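PTS-dependent dihydroxyacetone kinase operon regulatory protein (Escherichia coli, PDB 4LRZ) activates transcription of the dhaKLM operon from a sigma-70 promoter and represses its own expression, this chain being its N-terminal, probable sensor region with GAF and PAS domains. Local coordinates at residues Ala44-Arg49 against Ile77-Ala82; Lys51-Leu56 against Cys83-Asn88. One frame throughout, in Å; residues are numbered along the deposited sequence.

Interaction 1. Residues Ala44-Arg49 against Ile77-Ala82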
loop_
_atom_site.group_PDB
_atom_site.type_symbol
_atom_site.label_atom_id
_atom_site.label_comp_id
_atom_site.label_asym_id
_atom_site.label_seq_id
_atom_site.Cartn_x
_atom_site.Cartn_y
_atom_site.Cartn_z
ATOM N N ALA F 44 19.443 -20.995 -4.711
ATOM C CA ALA F 44 18.485 -20.689 -5.773
ATOM C C ALA F 44 17.053 -20.835 -5.256
ATOM O O ALA F 44 16.183 -20.029 -5.589
ATOM C CB ALA F 44 18.733 -21.563 -7.028
ATOM N N SER F 45 16.822 -21.827 -4.405
ATOM C CA SER F 45 15.498 -22.005 -3.801
ATOM C C SER F 45 15.116 -20.933 -2.794
ATOM O O SER F 45 13.920 -20.586 -2.683
ATOM C CB SER F 45 15.397 -23.363 -3.116
ATOM O OG SER F 45 15.917 -24.353 -3.975
ATOM N N ILE F 46 16.102 -20.475 -2.005
ATOM C CA ILE F 46 15.851 -19.418 -1.047
ATOM C C ILE F 46 15.534 -18.158 -1.861
ATOM O O ILE F 46 14.564 -17.470 -1.573
ATOM C CB ILE F 46 17.039 -19.166 -0.069
ATOM C CG1 ILE F 46 17.064 -20.211 1.060
ATOM C CG2 ILE F 46 16.941 -17.732 0.574
ATOM C CD1 ILE F 46 18.506 -20.660 1.438
ATOM N N TYR F 47 16.357 -17.887 -2.875
ATOM C CA TYR F 47 16.220 -16.705 -3.712
ATOM C C TYR F 47 14.849 -16.716 -4.366
ATOM O O TYR F 47 14.105 -15.729 -4.280
ATOM C CB TYR F 47 17.330 -16.697 -4.761
ATOM C CG TYR F 47 17.571 -15.387 -5.483
ATOM C CD1 TYR F 47 18.498 -14.455 -4.997
ATOM C CD2 TYR F 47 16.906 -15.093 -6.685
ATOM C CE1 TYR F 47 18.760 -13.257 -5.679
ATOM C CE2 TYR F 47 17.149 -13.878 -7.376
ATOM C CZ TYR F 47 18.078 -12.972 -6.854
ATOM O OH TYR F 47 18.315 -11.792 -7.513
ATOM N N ARG F 48 14.496 -17.854 -4.961
ATOM C CA ARG F 48 13.194 -18.044 -5.566
ATOM C C ARG F 48 12.019 -17.773 -4.610
ATOM O O ARG F 48 11.113 -17.023 -4.969
ATOM C CB ARG F 48 13.091 -19.441 -6.245
ATOM C CG ARG F 48 11.650 -20.008 -6.476
ATOM C CD ARG F 48 11.576 -21.188 -7.513
ATOM N NE ARG F 48 12.866 -21.863 -7.671
ATOM C CZ ARG F 48 13.282 -22.912 -6.951
ATOM N NH1 ARG F 48 12.504 -23.460 -6.013
ATOM N NH2 ARG F 48 14.496 -23.414 -7.166
ATOM N N ARG F 49 11.991 -18.348 -3.417
ATOM C CA ARG F 49 10.808 -18.104 -2.567
ATOM C C ARG F 49 10.749 -16.693 -1.922
ATOM O O ARG F 49 9.710 -16.268 -1.391
ATOM C CB ARG F 49 10.626 -19.196 -1.513
ATOM C CG ARG F 49 11.716 -19.226 -0.512
ATOM C CD ARG F 49 11.423 -20.071 0.757
ATOM N NE ARG F 49 12.463 -19.641 1.702
ATOM C CZ ARG F 49 12.274 -18.796 2.722
ATOM N NH1 ARG F 49 13.333 -18.404 3.464
ATOM N NH2 ARG F 49 11.030 -18.358 3.007
ATOM N N ILE F 77 20.052 -6.893 1.486
ATOM C CA ILE F 77 18.767 -7.485 1.872
ATOM C C ILE F 77 19.034 -8.894 2.455
ATOM O O ILE F 77 19.757 -9.655 1.852
ATOM C CB ILE F 77 17.818 -7.699 0.677
ATOM C CG1 ILE F 77 18.194 -6.801 -0.466
ATOM C CG2 ILE F 77 16.342 -7.526 1.136
ATOM C CD1 ILE F 77 16.914 -6.196 -1.263
ATOM N N LEU F 78 18.464 -9.226 3.614
ATOM C CA LEU F 78 18.589 -10.565 4.167
ATOM C C LEU F 78 17.190 -11.173 4.314
ATOM O O LEU F 78 16.219 -10.424 4.578
ATOM C CB LEU F 78 19.320 -10.571 5.515
ATOM C CG LEU F 78 20.732 -9.933 5.602
ATOM C CD1 LEU F 78 20.624 -8.456 5.984
ATOM C CD2 LEU F 78 21.574 -10.624 6.634
ATOM N N ASP F 79 17.088 -12.512 4.203
ATOM C CA ASP F 79 15.794 -13.185 4.420
ATOM C C ASP F 79 15.501 -13.333 5.912
ATOM O O ASP F 79 16.308 -12.879 6.720
ATOM C CB ASP F 79 15.679 -14.502 3.647
ATOM C CG ASP F 79 16.406 -15.630 4.306
ATOM O OD1 ASP F 79 17.090 -15.447 5.336
ATOM O OD2 ASP F 79 16.248 -16.770 3.824
ATOM N N GLU F 80 14.385 -13.967 6.291
ATOM C CA GLU F 80 14.113 -14.077 7.711
ATOM C C GLU F 80 15.144 -14.890 8.504
ATOM O O GLU F 80 15.098 -14.846 9.719
ATOM C CB GLU F 80 12.705 -14.585 8.096
ATOM C CG GLU F 80 11.816 -15.589 7.273
ATOM C CD GLU F 80 12.413 -16.284 6.066
ATOM O OE1 GLU F 80 12.573 -17.512 6.115
ATOM O OE2 GLU F 80 12.652 -15.622 5.040
ATOM N N THR F 81 16.033 -15.646 7.852
ATOM C CA THR F 81 17.035 -16.441 8.611
ATOM C C THR F 81 18.413 -15.777 8.616
ATOM O O THR F 81 19.406 -16.460 8.793
ATOM C CB THR F 81 17.200 -17.895 8.064
ATOM O OG1 THR F 81 18.031 -17.867 6.901
ATOM C CG2 THR F 81 15.840 -18.549 7.683
ATOM N N ALA F 82 18.473 -14.462 8.358
ATOM C CA ALA F 82 19.744 -13.773 8.211
ATOM C C ALA F 82 20.612 -14.219 7.016
ATOM O O ALA F 82 21.834 -14.070 7.052
ATOM C CB ALA F 82 20.546 -13.880 9.475
#
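In both Arg49 and Asp79 the side chain leaves the backbone with CG lying between the backbone N and the carbonyl carbon (chi1 66° and 79°). This start, with an Arg49 chain extended as far as NE, sets the guanidinium near Asp79 and Glu80, off the last turn of helix 40-49. Glu80, bent at chi2, comes from the opposite direction to meet it. The result is a salt-bridge network of Arg49, Asp79 and Glu80 that joins helix 40-49 to the turn after strand 74-79 of the GAF domain.

The grip is asymmetric. NH1 of Arg49 does the work, giving a hydrogen bond of 2.9 Å to OE1 of Glu80, which receives it on its syn lone pair. A weak second bond goes from the same Arg49 NH1 to Glu80 OE2 at 3.3 Å. With both bonds from NH1 and the planes of carboxylate and guanidinium 88° apart, this is not the flat, two-nitrogen pairing often seen between arginine and an acid. Asp79 adds a longer salt bridge, its OD2 lying 3.4 Å from Arg49 NH1, in an oblique position. The same Asp79 OD2 is 3.5 Å from CG2 of Ile46. The Ile46 side chain crosses that of Asp79 at about a right angle.

The other oxygen of Asp79 is turned to its own chain. Asp79 OD1 accepts hydrogen bonds from the backbone N of Thr81 (2.7 Å), above the carboxylate plane in an Asx turn, and from Thr81 OG1 (3.0 Å) on its syn lone pair. A type I turn spans Asp79 to Ala82, and OD1 also binds the backbone N of Cys83.

Asp79 thus divides its carboxylate between turn and helix. With two acids sharing one guanidinium nitrogen, the arginine probably offsets their mutual repulsion and favours their ionised forms.

Interaction 2. Residues Lys51-Leu56 against Cys83-Asn88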
loop_
_atom_site.group_PDB
_atom_site.type_symbol
_atom_site.label_atom_id
_atom_site.label_comp_id
_atom_site.label_asym_id
_atom_site.label_seq_id
_atom_site.Cartn_x
_atom_site.Cartn_y
_atom_site.Cartn_z
ATOM N N LYS F 51 11.306 -13.984 -3.788
ATOM C CA LYS F 51 11.168 -13.188 -4.984
ATOM C C LYS F 51 10.358 -11.896 -4.738
ATOM O O LYS F 51 10.844 -10.800 -5.020
ATOM C CB LYS F 51 10.504 -14.027 -6.088
ATOM C CG LYS F 51 10.528 -13.388 -7.515
ATOM C CD LYS F 51 9.279 -13.827 -8.385
ATOM C CE LYS F 51 9.550 -14.976 -9.358
ATOM N NZ LYS F 51 10.319 -14.588 -10.610
ATOM N N ALA F 52 9.165 -12.040 -4.160
ATOM C CA ALA F 52 8.277 -10.920 -3.977
ATOM C C ALA F 52 8.958 -9.818 -3.158
ATOM O O ALA F 52 9.054 -8.677 -3.617
ATOM C CB ALA F 52 6.939 -11.363 -3.381
ATOM N N MET F 53 9.468 -10.151 -1.979
ATOM C CA MET F 53 10.164 -9.154 -1.164
ATOM C C MET F 53 11.466 -8.683 -1.857
ATOM O O MET F 53 11.864 -7.530 -1.739
ATOM C CB MET F 53 10.430 -9.695 0.255
ATOM C CG MET F 53 11.420 -8.855 1.138
ATOM S SD MET F 53 12.860 -9.801 1.842
ATOM C CE MET F 53 13.210 -10.797 0.405
ATOM N N LEU F 54 12.123 -9.572 -2.585
ATOM C CA LEU F 54 13.425 -9.256 -3.178
ATOM C C LEU F 54 13.357 -8.206 -4.235
ATOM O O LEU F 54 14.145 -7.256 -4.242
ATOM C CB LEU F 54 14.053 -10.486 -3.877
ATOM C CG LEU F 54 15.263 -11.085 -3.204
ATOM C CD1 LEU F 54 15.858 -12.190 -4.057
ATOM C CD2 LEU F 54 16.297 -10.009 -2.839
ATOM N N THR F 55 12.449 -8.405 -5.169
ATOM C CA THR F 55 12.418 -7.530 -6.311
ATOM C C THR F 55 12.059 -6.129 -5.830
ATOM O O THR F 55 12.619 -5.158 -6.323
ATOM C CB THR F 55 11.486 -8.022 -7.413
ATOM O OG1 THR F 55 10.151 -7.788 -7.018
ATOM C CG2 THR F 55 11.681 -9.499 -7.646
ATOM N N LEU F 56 11.193 -6.045 -4.824
ATOM C CA LEU F 56 10.776 -4.762 -4.256
ATOM C C LEU F 56 11.945 -4.147 -3.495
ATOM O O LEU F 56 12.289 -2.973 -3.663
ATOM C CB LEU F 56 9.591 -4.971 -3.332
ATOM C CG LEU F 56 8.250 -5.419 -3.921
ATOM C CD1 LEU F 56 7.255 -5.492 -2.785
ATOM C CD2 LEU F 56 7.716 -4.400 -4.956
ATOM N N CYS F 83 20.014 -14.789 5.983
ATOM C CA CYS F 83 20.785 -15.132 4.799
ATOM C C CYS F 83 20.806 -13.950 3.834
ATOM O O CYS F 83 19.723 -13.415 3.476
ATOM C CB CYS F 83 20.158 -16.347 4.114
ATOM S SG CYS F 83 21.118 -17.010 2.722
ATOM N N ILE F 84 22.017 -13.527 3.423
ATOM C CA ILE F 84 22.165 -12.409 2.479
ATOM C C ILE F 84 21.622 -12.793 1.110
ATOM O O ILE F 84 22.112 -13.724 0.468
ATOM C CB ILE F 84 23.602 -11.929 2.350
ATOM C CG1 ILE F 84 24.077 -11.357 3.679
ATOM C CG2 ILE F 84 23.674 -10.829 1.290
ATOM C CD1 ILE F 84 25.417 -10.762 3.639
ATOM N N LEU F 85 20.593 -12.077 0.672
ATOM C CA LEU F 85 19.924 -12.348 -0.616
ATOM C C LEU F 85 20.506 -11.475 -1.759
ATOM O O LEU F 85 20.646 -11.933 -2.894
ATOM C CB LEU F 85 18.411 -12.109 -0.490
ATOM C CG LEU F 85 17.650 -13.041 0.468
ATOM C CD1 LEU F 85 16.243 -12.528 0.676
ATOM C CD2 LEU F 85 17.606 -14.480 -0.064
ATOM N N SER F 86 20.828 -10.218 -1.434
ATOM C CA SER F 86 21.375 -9.263 -2.410
ATOM C C SER F 86 22.217 -8.192 -1.730
ATOM O O SER F 86 21.964 -7.820 -0.573
ATOM C CB SER F 86 20.222 -8.584 -3.129
ATOM O OG SER F 86 20.604 -8.162 -4.436
ATOM N N ARG F 87 23.216 -7.697 -2.455
ATOM C CA ARG F 87 24.087 -6.633 -1.983
ATOM C C ARG F 87 24.258 -5.551 -3.059
ATOM O O ARG F 87 24.336 -5.864 -4.237
ATOM C CB ARG F 87 25.472 -7.219 -1.663
ATOM C CG ARG F 87 25.446 -8.358 -0.655
ATOM C CD ARG F 87 26.246 -9.566 -1.127
ATOM N NE ARG F 87 27.598 -9.190 -1.446
ATOM C CZ ARG F 87 28.068 -9.062 -2.681
ATOM N NH1 ARG F 87 27.289 -9.322 -3.748
ATOM N NH2 ARG F 87 29.326 -8.698 -2.837
ATOM N N ASN F 88 24.362 -4.294 -2.673
ATOM C CA ASN F 88 24.735 -3.272 -3.645
ATOM C C ASN F 88 25.364 -2.132 -2.895
ATOM O O ASN F 88 25.500 -2.234 -1.667
ATOM C CB ASN F 88 23.552 -2.822 -4.533
ATOM C CG ASN F 88 22.537 -2.045 -3.772
ATOM O OD1 ASN F 88 22.122 -0.955 -4.173
ATOM N ND2 ASN F 88 22.136 -2.576 -2.653
#
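Helix 51-66 runs almost parallel to strand 84-89 here, with an angle of 9° between the axes of their short segments and a closest approach of 9.6 Å. Leu54 and Leu85 have the nearest CA atoms across the gap, 7.6 Å apart. The strand is not regular at this point: Leu85 and Ser86 both face Ile77 on the adjoining strand, a classic beta bulge. Leu85 has the helix-like backbone angles that allow it, and as a result two consecutive residues, Leu85 and Ser86, both direct their CB atoms at the helix.

Leu85 is held by two side chains of the helix at different points along its length. Near the root of the side chain, CB of Leu85 lies 3.8 Å from the branch methyl CD2 of Leu54. Farther out, CD1 of Leu85 meets the terminal methyl CE of Met53 at 3.5 Å. Met53 starts with CG anti to its backbone N (chi1 168°), and bends at chi2 and chi3 bring the methyl round to the leucine. Both pairs of chains cross at a slant. The same CD2 of Leu54 also lies 4.2 Å from CB of Ser86, so one methyl reaches both residues of the bulge. No hydrogen bond joins the two segments; the union is apolar, and the hydroxyl of Ser86 is engaged by OE1 of Gln58, farther along the same helix.

The contact lays helix 51-66 against the edge of the antiparallel sheet of the GAF domain, in which 84-89 is an outermost strand within the chain. On the far side of the contact from that strand, Met53 touches Leu189 of the long helix 174-211, and Leu56, farther along helix 51-66, packs on the same long helix.

How the interactions relate
Interactions 1 and 2 lie side by side, their centres about 7 Å apart, and interlock along the chain: helices 40-49 and 51-66 come first, then strands 74-79 and 84-89, each helix segment meeting one strand segment in the same order. The strands are antiparallel neighbours in the five-stranded GAF sheet, joined by probable hydrogen bonds between Ile77 O and Leu85 N and between Ile77 N and Ser86 O. On the helical side, Ile46 packs on Leu85 and Tyr47 on Leu54. A polar clasp at the hairpin turn thus continues into an apolar seam, and together they bind two successive helices to one hairpin of the GAF domain.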